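Long-range contact in putative lipoprotein (Clostridium difficile, PDB 4EXR), which is of unknown function but carries two PepSY (YPEB) domains and is probably anchored to the cell membrane as a lipoprotein: residues D47-L59 against G129-D141. Sequence-based numbering, arbitrary orientation.
Sequences DADIVDLSLERDL and GIVKEWSLDKDLD. With NA (sodium ion), chain B.
W134 packs its indole across L55 and L53 where strands 49-58 and 130-139 pair antiparallel. From CB, W134 CG lies between the backbone N and the carbonyl carbon (chi1 66°), bringing the ring over the neighbouring strand. L55 CB sits over one face, toward the rim, in a CH-pi contact 3.9 Å from the centroid of the W134 five-membered ring. W134 NE1 meets L55 CD2 at 3.5 Å, and W134 CE2 meets L55 CB. Further on, W134 CZ3 meets L53 CG and W134 CH2 meets L53 CD2, which lies near the ring plane at the edge. L53 CD2 also touches L136 CD1 at 3.8 Å. P116 and M120 of helix 116-126 also touch W134.

L55 N donates to W134 O at 2.9 Å, and L136 N donates to L53 O. The return bond, W134 N to L55 O, is longer at 3.3 Å. On the other face, S54 CB packs on S135 CB. E56 OE1 and E133 OE1 bring like charges within 3.8 Å in one of two E133 conformers.

V51 and D52 form a classic beta bulge opposite E67 of strand 61-69. Beside them a sodium ion bridges to strand 130-139. The sodium is bound by V51 O, D52 OD1, two waters and D137 OD1, the last at 2.3 Å. Both carboxylates point the same way, with planes 54° apart. Another water donates to D52 OD1 and L136 O.

The contact joins the two PepSY repeats into one continuous sheet. Apolar packing lies on the helix side, and the sodium probably offsets part of the negative charge of D52 and D137.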
ATOM      1  N   ASP A  47     -19.091   1.169   3.526  1.00 30.23           N
ATOM      2  CA  ASP A  47     -19.275   0.866   4.950  1.00 31.44           C
ATOM      3  C   ASP A  47     -18.145   1.409   5.832  1.00 32.46           C
ATOM      4  O   ASP A  47     -18.142   1.219   7.051  1.00 34.29           O
ATOM      5  CB  ASP A  47     -19.432  -0.645   5.163  1.00 41.75           C
ATOM      6  CG  ASP A  47     -19.972  -0.986   6.545  1.00 60.97           C
ATOM      7  OD1 ASP A  47     -20.788  -0.197   7.079  1.00 54.45           O
ATOM      8  OD2 ASP A  47     -19.569  -2.031   7.101  1.00 72.21           O
ATOM      9  N   ALA A  48     -17.189   2.100   5.220  1.00 24.60           N
ATOM     10  CA  ALA A  48     -16.027   2.576   5.967  1.00 26.48           C
ATOM     11  C   ALA A  48     -16.279   3.947   6.604  1.00 33.21           C
ATOM     12  O   ALA A  48     -17.019   4.767   6.057  1.00 36.87           O
ATOM     13  CB  ALA A  48     -14.803   2.649   5.042  1.00 24.18           C
ATOM     14  N   ASP A  49     -15.644   4.193   7.746  1.00 25.98           N
ATOM     15  CA  ASP A  49     -15.641   5.512   8.371  1.00 23.99           C
ATOM     16  C   ASP A  49     -14.305   6.186   8.123  1.00 23.53           C
ATOM     17  O   ASP A  49     -13.264   5.573   8.310  1.00 21.46           O
ATOM     18  CB  ASP A  49     -15.829   5.403   9.880  1.00 25.38           C
ATOM     19  CG  ASP A  49     -17.180   4.838  10.255  1.00 42.53           C
ATOM     20  OD1 ASP A  49     -18.191   5.243   9.639  1.00 39.61           O
ATOM     21  OD2 ASP A  49     -17.220   3.976  11.156  1.00 41.26           O
ATOM     22  N   ILE A  50     -14.326   7.455   7.735  1.00 20.90           N
ATOM     23  CA  ILE A  50     -13.078   8.176   7.505  1.00 20.70           C
ATOM     24  C   ILE A  50     -12.425   8.541   8.826  1.00 23.22           C
ATOM     25  O   ILE A  50     -13.074   9.094   9.721  1.00 22.27           O
ATOM     26  CB  ILE A  50     -13.317   9.456   6.670  1.00 22.67           C
ATOM     27  CG1 ILE A  50     -13.759   9.062   5.255  1.00 25.93           C
ATOM     28  CG2 ILE A  50     -12.052  10.327   6.650  1.00 19.06           C
ATOM     29  CD1 ILE A  50     -14.092  10.262   4.342  1.00 23.69           C
ATOM     30  N   VAL A  51     -11.141   8.230   8.948  1.00 20.07           N
ATOM     31  CA  VAL A  51     -10.416   8.493  10.187  1.00 21.38           C
ATOM     32  C   VAL A  51      -9.303   9.538  10.020  1.00 23.42           C
ATOM     33  O   VAL A  51      -8.824  10.089  10.995  1.00 21.85           O
ATOM     34  CB  VAL A  51      -9.843   7.173  10.826  1.00 22.86           C
ATOM     35  CG1 VAL A  51     -10.980   6.202  11.185  1.00 21.02           C
ATOM     36  CG2 VAL A  51      -8.830   6.503   9.894  1.00 23.87           C
ATOM     37  N   ASP A  52      -8.897   9.810   8.783  1.00 22.64           N
ATOM     38  CA  ASP A  52      -7.884  10.835   8.510  1.00 23.89           C
ATOM     39  C   ASP A  52      -8.099  11.380   7.109  1.00 22.27           C
ATOM     40  O   ASP A  52      -8.483  10.636   6.197  1.00 22.89           O
ATOM     41  CB  ASP A  52      -6.443  10.282   8.607  1.00 24.46           C
ATOM     42  CG  ASP A  52      -6.049   9.865  10.027  1.00 42.35           C
ATOM     43  OD1 ASP A  52      -5.898  10.752  10.909  1.00 32.63           O
ATOM     44  OD2 ASP A  52      -5.854   8.644  10.248  1.00 42.18           O
ATOM     45  N   LEU A  53      -7.846  12.677   6.940  1.00 21.75           N
ATOM     46  CA  LEU A  53      -7.911  13.312   5.630  1.00 21.52           C
ATOM     47  C   LEU A  53      -6.835  14.379   5.608  1.00 21.52           C
ATOM     48  O   LEU A  53      -6.648  15.099   6.587  1.00 23.96           O
ATOM     49  CB  LEU A  53      -9.283  13.957   5.421  1.00 24.73           C
ATOM     50  CG  LEU A  53      -9.453  14.797   4.148  1.00 37.88           C
ATOM     51  CD1 LEU A  53      -9.328  13.945   2.914  1.00 43.89           C
ATOM     52  CD2 LEU A  53     -10.792  15.507   4.156  1.00 46.39           C
ATOM     53  N   SER A  54      -6.100  14.473   4.513  1.00 21.59           N
ATOM     54  CA  SER A  54      -5.073  15.509   4.424  1.00 23.63           C
ATOM     55  C   SER A  54      -4.854  15.943   2.984  1.00 23.67           C
ATOM     56  O   SER A  54      -5.231  15.248   2.052  1.00 25.62           O
ATOM     57  CB  SER A  54      -3.755  15.035   5.032  1.00 29.54           C
ATOM     58  OG  SER A  54      -3.171  14.024   4.236  1.00 32.94           O
ATOM     59  N   LEU A  55      -4.251  17.115   2.832  1.00 23.12           N
ATOM     60  CA  LEU A  55      -3.841  17.615   1.537  1.00 24.53           C
ATOM     61  C   LEU A  55      -2.391  18.046   1.671  1.00 29.97           C
ATOM     62  O   LEU A  55      -2.042  18.806   2.575  1.00 25.53           O
ATOM     63  CB  LEU A  55      -4.710  18.804   1.126  1.00 25.81           C
ATOM     64  CG  LEU A  55      -4.315  19.489  -0.199  1.00 28.08           C
ATOM     65  CD1 LEU A  55      -4.341  18.507  -1.373  1.00 26.48           C
ATOM     66  CD2 LEU A  55      -5.239  20.661  -0.449  1.00 34.25           C
ATOM     67  N   GLU A  56      -1.543  17.548   0.782  1.00 31.00           N
ATOM     68  CA  GLU A  56      -0.143  17.940   0.788  1.00 38.96           C
ATOM     69  C   GLU A  56       0.401  17.948  -0.630  1.00 36.54           C
ATOM     70  O   GLU A  56      -0.213  17.405  -1.548  1.00 33.57           O
ATOM     71  CB  GLU A  56       0.677  16.976   1.640  1.00 44.77           C
ATOM     72  CG  GLU A  56       0.766  15.584   1.054  1.00 64.81           C
ATOM     73  CD  GLU A  56       1.153  14.540   2.087  1.00 86.63           C
ATOM     74  OE1 GLU A  56       1.563  14.928   3.202  1.00 94.82           O
ATOM     75  OE2 GLU A  56       1.036  13.333   1.785  1.00 88.75           O
ATOM     76  N   ARG A  57       1.555  18.585  -0.799  0.50 40.77           N
ATOM     77  CA  ARG A  57       2.260  18.600  -2.072  0.50 37.79           C
ATOM     78  C   ARG A  57       3.093  17.330  -2.191  0.50 42.88           C
ATOM     79  O   ARG A  57       3.740  16.913  -1.230  0.50 45.59           O
ATOM     80  CB  ARG A  57       3.168  19.833  -2.146  0.50 38.33           C
ATOM     81  CG  ARG A  57       3.910  20.028  -3.472  0.50 46.68           C
ATOM     82  CD  ARG A  57       4.639  21.375  -3.487  0.50 54.60           C
ATOM     83  NE  ARG A  57       5.271  21.676  -4.773  0.50 63.68           N
ATOM     84  CZ  ARG A  57       6.577  21.580  -5.008  0.50 70.63           C
ATOM     85  NH1 ARG A  57       7.402  21.185  -4.046  0.50 72.84           N
ATOM     86  NH2 ARG A  57       7.062  21.881  -6.207  0.50 69.34           N
ATOM     87  N   ASP A  58       3.061  16.706  -3.364  1.00 45.90           N
ATOM     88  CA  ASP A  58       3.926  15.563  -3.633  1.00 58.36           C
ATOM     89  C   ASP A  58       4.585  15.791  -4.985  1.00 60.01           C
ATOM     90  O   ASP A  58       3.968  15.554  -6.024  1.00 66.05           O
ATOM     91  CB  ASP A  58       3.132  14.255  -3.638  1.00 69.97           C
ATOM     92  CG  ASP A  58       4.029  13.017  -3.666  1.00 82.60           C
ATOM     93  OD1 ASP A  58       5.157  13.087  -4.204  1.00 88.21           O
ATOM     94  OD2 ASP A  58       3.601  11.964  -3.147  1.00 87.99           O
ATOM     95  N   LEU A  59       5.831  16.255  -4.957  1.00 64.37           N
ATOM     96  CA  LEU A  59       6.542  16.679  -6.164  1.00 68.03           C
ATOM     97  C   LEU A  59       5.758  17.757  -6.904  1.00 65.45           C
ATOM     98  O   LEU A  59       5.608  18.877  -6.409  1.00 67.44           O
ATOM     99  CB  LEU A  59       6.839  15.491  -7.087  1.00 78.05           C
ATOM    100  CG  LEU A  59       7.526  14.295  -6.420  1.00 88.96           C
ATOM    101  CD1 LEU A  59       7.724  13.163  -7.416  1.00 92.14           C
ATOM    102  CD2 LEU A  59       8.851  14.709  -5.795  1.00 88.12           C
ATOM    103  N   GLY A 129       3.156  32.965   8.086  1.00 48.58           N
ATOM    104  CA  GLY A 129       4.083  32.086   7.409  1.00 45.81           C
ATOM    105  C   GLY A 129       3.433  31.512   6.177  1.00 44.97           C
ATOM    106  O   GLY A 129       2.502  32.102   5.633  1.00 50.41           O
ATOM    107  N   ILE A 130       3.925  30.354   5.750  1.00 38.63           N
ATOM    108  CA  ILE A 130       3.432  29.667   4.567  1.00 38.78           C
ATOM    109  C   ILE A 130       2.799  28.325   4.952  1.00 37.62           C
ATOM    110  O   ILE A 130       3.428  27.515   5.635  1.00 37.84           O
ATOM    111  CB  ILE A 130       4.586  29.381   3.589  1.00 43.70           C
ATOM    112  CG1 ILE A 130       5.298  30.681   3.194  1.00 55.64           C
ATOM    113  CG2 ILE A 130       4.083  28.637   2.368  1.00 46.84           C
ATOM    114  CD1 ILE A 130       4.392  31.715   2.563  1.00 59.20           C
ATOM    115  N   VAL A 131       1.564  28.096   4.504  1.00 34.70           N
ATOM    116  CA  VAL A 131       0.859  26.843   4.770  1.00 33.88           C
ATOM    117  C   VAL A 131       1.341  25.754   3.819  1.00 37.86           C
ATOM    118  O   VAL A 131       1.216  25.888   2.605  1.00 43.82           O
ATOM    119  CB  VAL A 131      -0.669  26.999   4.626  1.00 33.37           C
ATOM    120  CG1 VAL A 131      -1.371  25.657   4.851  1.00 30.77           C
ATOM    121  CG2 VAL A 131      -1.212  28.051   5.600  1.00 33.28           C
ATOM    122  N   LYS A 132       1.886  24.676   4.377  1.00 31.97           N
ATOM    123  CA  LYS A 132       2.459  23.594   3.585  1.00 33.41           C
ATOM    124  C   LYS A 132       1.533  22.388   3.475  1.00 38.33           C
ATOM    125  O   LYS A 132       1.569  21.668   2.484  1.00 37.36           O
ATOM    126  CB  LYS A 132       3.771  23.117   4.212  1.00 34.01           C
ATOM    127  CG  LYS A 132       4.854  24.178   4.293  1.00 46.28           C
ATOM    128  CD  LYS A 132       5.401  24.520   2.919  1.00 56.67           C
ATOM    129  CE  LYS A 132       6.516  25.552   3.020  1.00 70.06           C
ATOM    130  NZ  LYS A 132       7.165  25.782   1.705  1.00 82.65           N
ATOM    131  N   GLU A 133       0.735  22.161   4.516  1.00 35.01           N
ATOM    132  CA  GLU A 133      -0.143  21.000   4.574  0.50 32.01           C
ATOM    133  C   GLU A 133      -1.308  21.291   5.501  1.00 32.47           C
ATOM    134  O   GLU A 133      -1.215  22.143   6.385  1.00 32.72           O
ATOM    135  CB  GLU A 133       0.623  19.765   5.083  0.50 36.93           C
ATOM    136  CG  GLU A 133      -0.189  18.463   5.051  0.50 45.24           C
ATOM    137  CD  GLU A 133       0.296  17.422   6.043  0.50 47.51           C
ATOM    138  OE1 GLU A 133       1.525  17.280   6.197  0.50 55.05           O
ATOM    139  OE2 GLU A 133      -0.555  16.751   6.673  0.50 34.64           O
ATOM    140  N   TRP A 134      -2.420  20.591   5.282  1.00 31.46           N
ATOM    141  CA  TRP A 134      -3.482  20.587   6.274  1.00 27.75           C
ATOM    142  C   TRP A 134      -4.015  19.172   6.400  1.00 27.93           C
ATOM    143  O   TRP A 134      -3.916  18.371   5.470  1.00 25.61           O
ATOM    144  CB  TRP A 134      -4.596  21.607   5.997  1.00 27.62           C
ATOM    145  CG  TRP A 134      -5.437  21.396   4.766  1.00 27.52           C
ATOM    146  CD1 TRP A 134      -5.369  22.111   3.589  1.00 32.17           C
ATOM    147  CD2 TRP A 134      -6.498  20.441   4.592  1.00 28.86           C
ATOM    148  NE1 TRP A 134      -6.315  21.649   2.709  1.00 32.69           N
ATOM    149  CE2 TRP A 134      -7.015  20.629   3.293  1.00 31.05           C
ATOM    150  CE3 TRP A 134      -7.057  19.446   5.409  1.00 25.84           C
ATOM    151  CZ2 TRP A 134      -8.053  19.855   2.792  1.00 26.65           C
ATOM    152  CZ3 TRP A 134      -8.094  18.687   4.906  1.00 28.55           C
ATOM    153  CH2 TRP A 134      -8.578  18.891   3.610  1.00 27.30           C
ATOM    154  N   SER A 135      -4.535  18.863   7.577  1.00 24.47           N
ATOM    155  CA  SER A 135      -5.201  17.594   7.790  1.00 23.16           C
ATOM    156  C   SER A 135      -6.390  17.784   8.721  1.00 25.67           C
ATOM    157  O   SER A 135      -6.541  18.827   9.364  1.00 27.84           O
ATOM    158  CB  SER A 135      -4.227  16.537   8.318  1.00 28.79           C
ATOM    159  OG  SER A 135      -3.539  16.977   9.470  1.00 35.74           O
ATOM    160  N   LEU A 136      -7.253  16.784   8.745  1.00 24.29           N
ATOM    161  CA  LEU A 136      -8.348  16.732   9.684  1.00 21.99           C
ATOM    162  C   LEU A 136      -8.079  15.505  10.529  1.00 22.98           C
ATOM    163  O   LEU A 136      -7.748  14.447   9.999  1.00 23.39           O
ATOM    164  CB  LEU A 136      -9.672  16.592   8.943  1.00 25.57           C
ATOM    165  CG  LEU A 136     -10.215  17.920   8.421  1.00 30.08           C
ATOM    166  CD1 LEU A 136     -11.164  17.682   7.257  1.00 29.46           C
ATOM    167  CD2 LEU A 136     -10.910  18.668   9.563  1.00 26.57           C
ATOM    168  N   ASP A 137      -8.208  15.659  11.842  1.00 21.77           N
ATOM    169  CA  ASP A 137      -7.914  14.591  12.785  1.00 26.45           C
ATOM    170  C   ASP A 137      -8.859  14.749  13.973  1.00 28.05           C
ATOM    171  O   ASP A 137      -9.528  15.779  14.107  1.00 26.83           O
ATOM    172  CB  ASP A 137      -6.455  14.689  13.238  1.00 28.84           C
ATOM    173  CG  ASP A 137      -5.930  13.383  13.860  1.00 40.59           C
ATOM    174  OD1 ASP A 137      -6.634  12.344  13.826  1.00 31.85           O
ATOM    175  OD2 ASP A 137      -4.792  13.398  14.376  1.00 40.44           O
ATOM    176  N   LYS A 138      -8.929  13.731  14.823  1.00 28.68           N
ATOM    177  CA  LYS A 138      -9.774  13.811  16.001  1.00 28.13           C
ATOM    178  C   LYS A 138      -9.034  13.294  17.221  1.00 30.87           C
ATOM    179  O   LYS A 138      -8.395  12.244  17.173  1.00 36.77           O
ATOM    180  CB  LYS A 138     -11.062  13.006  15.809  1.00 25.69           C
ATOM    181  CG  LYS A 138     -11.965  12.999  17.060  1.00 31.99           C
ATOM    182  CD  LYS A 138     -13.178  12.089  16.907  1.00 33.66           C
ATOM    183  CE  LYS A 138     -12.802  10.631  17.135  1.00 32.79           C
ATOM    184  NZ  LYS A 138     -13.973   9.723  16.930  1.00 33.33           N
ATOM    185  N   ASP A 139      -9.110  14.051  18.306  1.00 30.58           N
ATOM    186  CA  ASP A 139      -8.666  13.565  19.610  1.00 35.61           C
ATOM    187  C   ASP A 139      -9.609  14.139  20.659  1.00 35.56           C
ATOM    188  O   ASP A 139     -10.121  15.250  20.481  1.00 34.05           O
ATOM    189  CB  ASP A 139      -7.220  13.988  19.878  1.00 45.43           C
ATOM    190  CG  ASP A 139      -6.631  13.313  21.113  1.00 66.91           C
ATOM    191  OD1 ASP A 139      -7.166  12.263  21.536  1.00 60.14           O
ATOM    192  OD2 ASP A 139      -5.630  13.831  21.660  1.00 78.62           O
ATOM    193  N   LEU A 140      -9.862  13.378  21.728  1.00 32.08           N
ATOM    194  CA  LEU A 140     -10.729  13.828  22.816  1.00 37.02           C
ATOM    195  C   LEU A 140     -12.096  14.252  22.291  1.00 38.89           C
ATOM    196  O   LEU A 140     -12.695  15.209  22.795  1.00 36.46           O
ATOM    197  CB  LEU A 140     -10.082  14.992  23.583  1.00 37.91           C
ATOM    198  CG  LEU A 140      -8.675  14.739  24.134  1.00 47.14           C
ATOM    199  CD1 LEU A 140      -8.121  15.989  24.824  1.00 48.69           C
ATOM    200  CD2 LEU A 140      -8.678  13.539  25.086  1.00 44.87           C
ATOM    201  N   ASP A 141     -12.554  13.556  21.251  1.00 37.38           N
ATOM    202  CA  ASP A 141     -13.871  13.780  20.650  1.00 37.22           C
ATOM    203  C   ASP A 141     -13.995  15.105  19.890  1.00 32.55           C
ATOM    204  O   ASP A 141     -15.089  15.499  19.482  1.00 37.96           O
ATOM    205  CB  ASP A 141     -14.978  13.659  21.710  1.00 39.05           C
ATOM    206  CG  ASP A 141     -16.171  12.879  21.211  1.00 58.92           C
ATOM    207  OD1 ASP A 141     -15.976  12.001  20.335  1.00 62.54           O
ATOM    208  OD2 ASP A 141     -17.297  13.142  21.695  1.00 68.38           O
TER
HETATM  209 NA    NA B 301      -7.287  10.368  12.768  1.00 37.65          NA
HETATM  210  O   HOH W   1      -5.259  13.235  10.089  1.00 28.51           O
HETATM  211  O   HOH W   2      -6.499   8.137  12.789  1.00 34.87           O
HETATM  212  O   HOH W   3       3.341  19.475   1.687  1.00 62.54           O
HETATM  213  O   HOH W   4      -9.068  10.249  14.290  1.00 31.10           O